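Local coordinates for protein alpha,alpha-trehalose-phosphate synthase (UDP-forming) (Burkholderia multivorans, PDB 5UOF) that belongs to glycosyltransferase family 20 and is built, like its relatives in the GT-B clan, from two Rossmann-like domains, at residues G365-L370 and N375-E380; L393-S396 and G400-A403. All coordinates share one frame; numbering follows the deposited sequence.

Interaction 1: residues G365-L370 and N375-E380; sequences GYVTPL and NLVAKE
Val367 packs against Asn375, Val377 and Ala378 at the start of helix 376-384, its two methyls dividing the contact. CG1, set anti to the backbone N (chi1 -172°), lies above the plane of the Asn375 amide, displaced past its O/N side and nearer the oxygen, with CG1 to Asn375 OD1 at 3.2 Å. The same methyl also reaches the CB of Ala378, 4.0 Å from Val367 CG1. The other branch meets the residue just before Ala378, Val367 CG2 lying 4.1 Å from Val377 CG1. Pro369 adds the rim of its ring, and its CG lies 3.9 Å from Asn375 ND2, on the same side of the amide plane as Val367 CG1 but out beyond the nitrogen end.

The polar part belongs to Asn375, the N-cap. Its OD1 accepts from Ala378 N at 2.9 Å, with an N-H...O angle of 150° and the donor in the carbonyl plane, while ND2 donates to Asp372 OD2. Further along the helix, charges look elsewhere: Lys379 pairs with Glu404 and Glu380 with Arg352.

This joins the first strand of a beta-alpha-beta unit to its helix. Since the hydrogen bonds of the capping amide lie within its own part of the chain, the side of 365-370 contributes hydrocarbon alone, from Val367 in the strand and Pro369 in the loop after it. The bonds at OD1 and ND2 fix the rotation of the amide, and its contacts with Val367 and Pro369 both lie on one side of its plane.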
ATOM      1  N   GLY A 365       3.192  18.454 -21.042  1.00  9.80           N
ATOM      2  CA  GLY A 365       2.289  18.376 -19.917  1.00  7.62           C
ATOM      3  C   GLY A 365       2.871  17.381 -18.932  1.00 13.62           C
ATOM      4  O   GLY A 365       3.139  16.231 -19.279  1.00 12.47           O
ATOM      5  N   TYR A 366       3.056  17.830 -17.700  1.00 12.12           N
ATOM      6  CA  TYR A 366       3.837  17.099 -16.702  1.00 10.43           C
ATOM      7  C   TYR A 366       2.866  16.677 -15.604  1.00  9.55           C
ATOM      8  O   TYR A 366       2.563  17.448 -14.689  1.00 12.21           O
ATOM      9  CB  TYR A 366       4.941  18.004 -16.201  1.00  8.59           C
ATOM     10  CG  TYR A 366       5.988  17.419 -15.283  1.00  9.02           C
ATOM     11  CD1 TYR A 366       6.204  16.059 -15.186  1.00 11.82           C
ATOM     12  CD2 TYR A 366       6.793  18.274 -14.542  1.00  9.35           C
ATOM     13  CE1 TYR A 366       7.210  15.559 -14.330  1.00 11.33           C
ATOM     14  CE2 TYR A 366       7.783  17.799 -13.712  1.00 10.40           C
ATOM     15  CZ  TYR A 366       7.984  16.450 -13.598  1.00 12.11           C
ATOM     16  OH  TYR A 366       8.964  16.010 -12.741  1.00 13.37           O
ATOM     17  N   VAL A 367       2.353  15.450 -15.724  1.00  8.71           N
ATOM     18  CA  VAL A 367       1.231  14.986 -14.905  1.00  8.78           C
ATOM     19  C   VAL A 367       1.595  13.658 -14.253  1.00  9.47           C
ATOM     20  O   VAL A 367       1.226  12.586 -14.744  1.00 10.57           O
ATOM     21  CB  VAL A 367      -0.038  14.855 -15.769  1.00 12.63           C
ATOM     22  CG1 VAL A 367      -1.254  14.554 -14.905  1.00 13.87           C
ATOM     23  CG2 VAL A 367      -0.256  16.118 -16.593  1.00 12.20           C
ATOM     24  N   THR A 368       2.312  13.701 -13.140  1.00 10.33           N
ATOM     25  CA  THR A 368       2.894  12.481 -12.575  1.00  8.84           C
ATOM     26  C   THR A 368       2.550  12.322 -11.095  1.00 13.55           C
ATOM     27  O   THR A 368       3.440  12.184 -10.247  1.00 13.09           O
ATOM     28  CB  THR A 368       4.404  12.467 -12.809  1.00 16.49           C
ATOM     29  OG1 THR A 368       5.007  13.596 -12.167  1.00 15.19           O
ATOM     30  CG2 THR A 368       4.724  12.517 -14.325  1.00 13.17           C
ATOM     31  N   PRO A 369       1.255  12.270 -10.756  1.00 11.63           N
ATOM     32  CA  PRO A 369       0.875  12.022  -9.359  1.00 11.43           C
ATOM     33  C   PRO A 369       1.334  10.652  -8.901  1.00 11.96           C
ATOM     34  O   PRO A 369       1.457   9.723  -9.701  1.00 13.29           O
ATOM     35  CB  PRO A 369      -0.660  12.091  -9.384  1.00 11.81           C
ATOM     36  CG  PRO A 369      -1.021  11.681 -10.807  1.00  9.73           C
ATOM     37  CD  PRO A 369       0.079  12.328 -11.643  1.00 10.91           C
ATOM     38  N   LEU A 370       1.547  10.523  -7.586  1.00 11.47           N
ATOM     39  CA  LEU A 370       1.915   9.223  -7.026  1.00 12.80           C
ATOM     40  C   LEU A 370       0.778   8.223  -7.148  1.00 11.60           C
ATOM     41  O   LEU A 370       1.025   7.017  -7.254  1.00 11.56           O
ATOM     42  CB  LEU A 370       2.317   9.367  -5.559  1.00 13.09           C
ATOM     43  CG  LEU A 370       3.407  10.406  -5.320  1.00 13.28           C
ATOM     44  CD1 LEU A 370       3.797  10.428  -3.838  1.00 18.97           C
ATOM     45  CD2 LEU A 370       4.619  10.140  -6.228  1.00 14.57           C
ATOM     46  N   ASN A 375      -7.302  11.297 -13.293  1.00 12.90           N
ATOM     47  CA  ASN A 375      -6.571  12.524 -13.611  1.00  8.63           C
ATOM     48  C   ASN A 375      -7.088  13.119 -14.912  1.00 12.12           C
ATOM     49  O   ASN A 375      -6.654  12.744 -16.009  1.00 11.68           O
ATOM     50  CB  ASN A 375      -5.052  12.342 -13.683  1.00 11.96           C
ATOM     51  CG  ASN A 375      -4.338  13.666 -13.612  1.00 12.79           C
ATOM     52  OD1 ASN A 375      -4.427  14.463 -14.540  1.00 16.02           O
ATOM     53  ND2 ASN A 375      -3.679  13.936 -12.492  1.00 12.42           N
ATOM     54  N   LEU A 376      -8.017  14.066 -14.788  1.00 10.85           N
ATOM     55  CA  LEU A 376      -8.574  14.713 -15.968  1.00 12.14           C
ATOM     56  C   LEU A 376      -7.651  15.778 -16.547  1.00 13.69           C
ATOM     57  O   LEU A 376      -7.763  16.093 -17.737  1.00 13.36           O
ATOM     58  CB  LEU A 376      -9.945  15.313 -15.632  1.00 13.58           C
ATOM     59  CG  LEU A 376     -10.988  14.267 -15.200  1.00 14.36           C
ATOM     60  CD1 LEU A 376     -12.261  14.941 -14.712  1.00 20.94           C
ATOM     61  CD2 LEU A 376     -11.300  13.290 -16.333  1.00 17.23           C
ATOM     62  N   VAL A 377      -6.727  16.324 -15.753  1.00 11.45           N
ATOM     63  CA  VAL A 377      -5.748  17.251 -16.323  1.00 10.80           C
ATOM     64  C   VAL A 377      -4.962  16.576 -17.442  1.00 12.32           C
ATOM     65  O   VAL A 377      -4.701  17.189 -18.479  1.00 12.16           O
ATOM     66  CB  VAL A 377      -4.826  17.818 -15.224  1.00 14.78           C
ATOM     67  CG1 VAL A 377      -3.557  18.413 -15.825  1.00 13.67           C
ATOM     68  CG2 VAL A 377      -5.576  18.871 -14.412  1.00 20.63           C
ATOM     69  N   ALA A 378      -4.595  15.296 -17.271  1.00  8.93           N
ATOM     70  CA  ALA A 378      -3.881  14.604 -18.347  1.00 10.85           C
ATOM     71  C   ALA A 378      -4.704  14.575 -19.636  1.00 12.00           C
ATOM     72  O   ALA A 378      -4.174  14.814 -20.726  1.00 10.91           O
ATOM     73  CB  ALA A 378      -3.510  13.185 -17.910  1.00 11.28           C
ATOM     74  N   LYS A 379      -6.011  14.314 -19.527  1.00  8.95           N
ATOM     75  CA  LYS A 379      -6.848  14.246 -20.718  1.00  7.95           C
ATOM     76  C   LYS A 379      -7.071  15.636 -21.303  1.00 12.89           C
ATOM     77  O   LYS A 379      -7.045  15.812 -22.533  1.00 12.62           O
ATOM     78  CB  LYS A 379      -8.182  13.566 -20.375  1.00 11.40           C
ATOM     79  CG  LYS A 379      -7.992  12.126 -19.843  1.00 12.73           C
ATOM     80  CD  LYS A 379      -9.298  11.359 -19.760  1.00 11.71           C
ATOM     81  CE  LYS A 379      -9.040   9.861 -19.452  1.00 12.83           C
ATOM     82  NZ  LYS A 379     -10.308   9.048 -19.411  1.00 12.29           N
ATOM     83  N   GLU A 380      -7.292  16.627 -20.434  1.00 10.79           N
ATOM     84  CA  GLU A 380      -7.435  18.014 -20.873  1.00 12.78           C
ATOM     85  C   GLU A 380      -6.175  18.509 -21.564  1.00 12.56           C
ATOM     86  O   GLU A 380      -6.253  19.270 -22.542  1.00 12.10           O
ATOM     87  CB  GLU A 380      -7.748  18.917 -19.683  1.00 10.84           C
ATOM     88  CG  GLU A 380      -9.114  18.657 -19.076  1.00 10.52           C
ATOM     89  CD  GLU A 380      -9.246  19.184 -17.655  1.00 19.59           C
ATOM     90  OE1 GLU A 380      -8.299  19.817 -17.153  1.00 17.42           O
ATOM     91  OE2 GLU A 380     -10.312  18.972 -17.045  1.00 19.36           O
TER

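Interaction 2: residues L393-S396 and G400-A403; sequences LVLS and GAAA
Leu395 and Ala402 make the central contact, methyl against backbone. CD2 of Leu395 lies over the flat face of the peptide joining Ala401 to Ala402, 3.6 Å from Ala402 CA and 3.7 Å from Ala402 N. The Ala402 methyl comes in as well, its CB 4.0 Å from Leu395 CD2, and Ala401 gives a looser touch with its CB, 4.5 Å from the same methyl. Beyond the leucine, Ala402 CB rests 3.6 Å from Ser396 O, so this one methyl bridges two consecutive strand residues.

Two torsions put the leucine there: CG stands anti to the backbone N (chi1 -180°), and the second torsion (chi2 61°) sets CD2 anti to CA, so that this branch is the one carried out to residues 400-403. On the other side, residues 400-403 are coiled as a short 3-10 turn, in which Ala403 N bonds to Gly400 O at 3.2 Å. Small side chains let the leucine come right down onto the turn's backbone.

One shell further out, the strand is held by its neighbours in the sheet, Leu395 bonding through its backbone to Leu409 and Val411. The Ser396 hydroxyl has partners in Pro369 O and Phe398 N. Leu410 packs on both Leu395 and Ala402, and Ala378 of helix 376-384 also touches Leu395.

The arrangement is a parallel strand whose following chain folds back over the strand's end through a 3-10 turn before entering the next parallel strand, 409-411, here in a Rossmann-like domain of the GT-B fold.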
ATOM      1  N   LEU A 393       2.782  14.445 -23.430  1.00  8.69           N
ATOM      2  CA  LEU A 393       2.303  14.191 -22.077  1.00  9.47           C
ATOM      3  C   LEU A 393       3.255  13.233 -21.380  1.00 10.43           C
ATOM      4  O   LEU A 393       3.488  12.123 -21.870  1.00 11.60           O
ATOM      5  CB  LEU A 393       0.896  13.604 -22.099  1.00 11.60           C
ATOM      6  CG  LEU A 393       0.316  13.140 -20.754  1.00 13.11           C
ATOM      7  CD1 LEU A 393       0.096  14.329 -19.838  1.00 10.24           C
ATOM      8  CD2 LEU A 393      -0.983  12.400 -20.996  1.00 12.13           C
ATOM      9  N   VAL A 394       3.781  13.658 -20.232  1.00  7.69           N
ATOM     10  CA  VAL A 394       4.549  12.796 -19.336  1.00  8.32           C
ATOM     11  C   VAL A 394       3.612  12.427 -18.199  1.00  9.23           C
ATOM     12  O   VAL A 394       3.122  13.313 -17.490  1.00 12.02           O
ATOM     13  CB  VAL A 394       5.803  13.505 -18.807  1.00  7.96           C
ATOM     14  CG1 VAL A 394       6.520  12.619 -17.804  1.00  9.38           C
ATOM     15  CG2 VAL A 394       6.751  13.841 -19.968  1.00 11.12           C
ATOM     16  N   LEU A 395       3.347  11.131 -18.033  1.00  9.15           N
ATOM     17  CA  LEU A 395       2.206  10.678 -17.232  1.00  8.58           C
ATOM     18  C   LEU A 395       2.634   9.583 -16.270  1.00 10.65           C
ATOM     19  O   LEU A 395       3.308   8.634 -16.673  1.00 12.06           O
ATOM     20  CB  LEU A 395       1.084  10.151 -18.138  1.00 10.09           C
ATOM     21  CG  LEU A 395      -0.191   9.642 -17.452  1.00 12.12           C
ATOM     22  CD1 LEU A 395      -0.841  10.742 -16.657  1.00 10.37           C
ATOM     23  CD2 LEU A 395      -1.183   9.104 -18.484  1.00 10.51           C
ATOM     24  N   SER A 396       2.199   9.694 -15.011  1.00 10.48           N
ATOM     25  CA  SER A 396       2.463   8.656 -14.019  1.00 10.30           C
ATOM     26  C   SER A 396       1.707   7.373 -14.341  1.00 10.58           C
ATOM     27  O   SER A 396       0.509   7.400 -14.641  1.00 10.79           O
ATOM     28  CB  SER A 396       2.032   9.138 -12.634  1.00 12.03           C
ATOM     29  OG  SER A 396       2.001   8.055 -11.709  1.00 12.79           O
ATOM     30  N   GLY A 400      -5.026   6.681 -13.166  1.00 10.05           N
ATOM     31  CA  GLY A 400      -5.969   5.849 -13.895  1.00 11.18           C
ATOM     32  C   GLY A 400      -5.942   6.091 -15.391  1.00  9.15           C
ATOM     33  O   GLY A 400      -6.180   5.169 -16.180  1.00 12.32           O
ATOM     34  N   ALA A 401      -5.657   7.327 -15.802  1.00 10.02           N
ATOM     35  CA  ALA A 401      -5.665   7.671 -17.224  1.00 10.66           C
ATOM     36  C   ALA A 401      -4.553   6.967 -17.998  1.00 10.68           C
ATOM     37  O   ALA A 401      -4.633   6.885 -19.231  1.00 11.14           O
ATOM     38  CB  ALA A 401      -5.537   9.187 -17.403  1.00 10.14           C
ATOM     39  N   ALA A 402      -3.528   6.463 -17.306  1.00 11.86           N
ATOM     40  CA  ALA A 402      -2.445   5.745 -17.975  1.00 12.08           C
ATOM     41  C   ALA A 402      -2.925   4.489 -18.689  1.00 14.98           C
ATOM     42  O   ALA A 402      -2.276   4.044 -19.642  1.00 14.84           O
ATOM     43  CB  ALA A 402      -1.353   5.372 -16.961  1.00 15.02           C
ATOM     44  N   ALA A 403      -4.049   3.910 -18.266  1.00 12.84           N
ATOM     45  CA  ALA A 403      -4.576   2.740 -18.953  1.00 17.65           C
ATOM     46  C   ALA A 403      -5.095   3.084 -20.341  1.00 17.80           C
ATOM     47  O   ALA A 403      -5.215   2.195 -21.188  1.00 21.71           O
ATOM     48  CB  ALA A 403      -5.699   2.116 -18.117  1.00 19.01           C
TER

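Overall arrangement
The two interactions follow one another along the chain, with centres about 7 Å apart, and are built on neighbouring parallel strands. Strand 364-367 bonds directly to 392-396, for example Gly365 O to Val394 N at 2.8 Å. Past the strand proper, Pro369 O meets Ser396 OG at 2.7 Å, tying the loop of interaction 1 to the strand end of interaction 2. Leu395 also packs by its CD1 on Val367 O, at 3.4 Å. Neither contact lies at a ligand: the sodium ion, bound by Arg360, Ser362 and Gln385, is about 13 Å from the side chain of Val367, and the bound serine about 14 Å from that of Ser396.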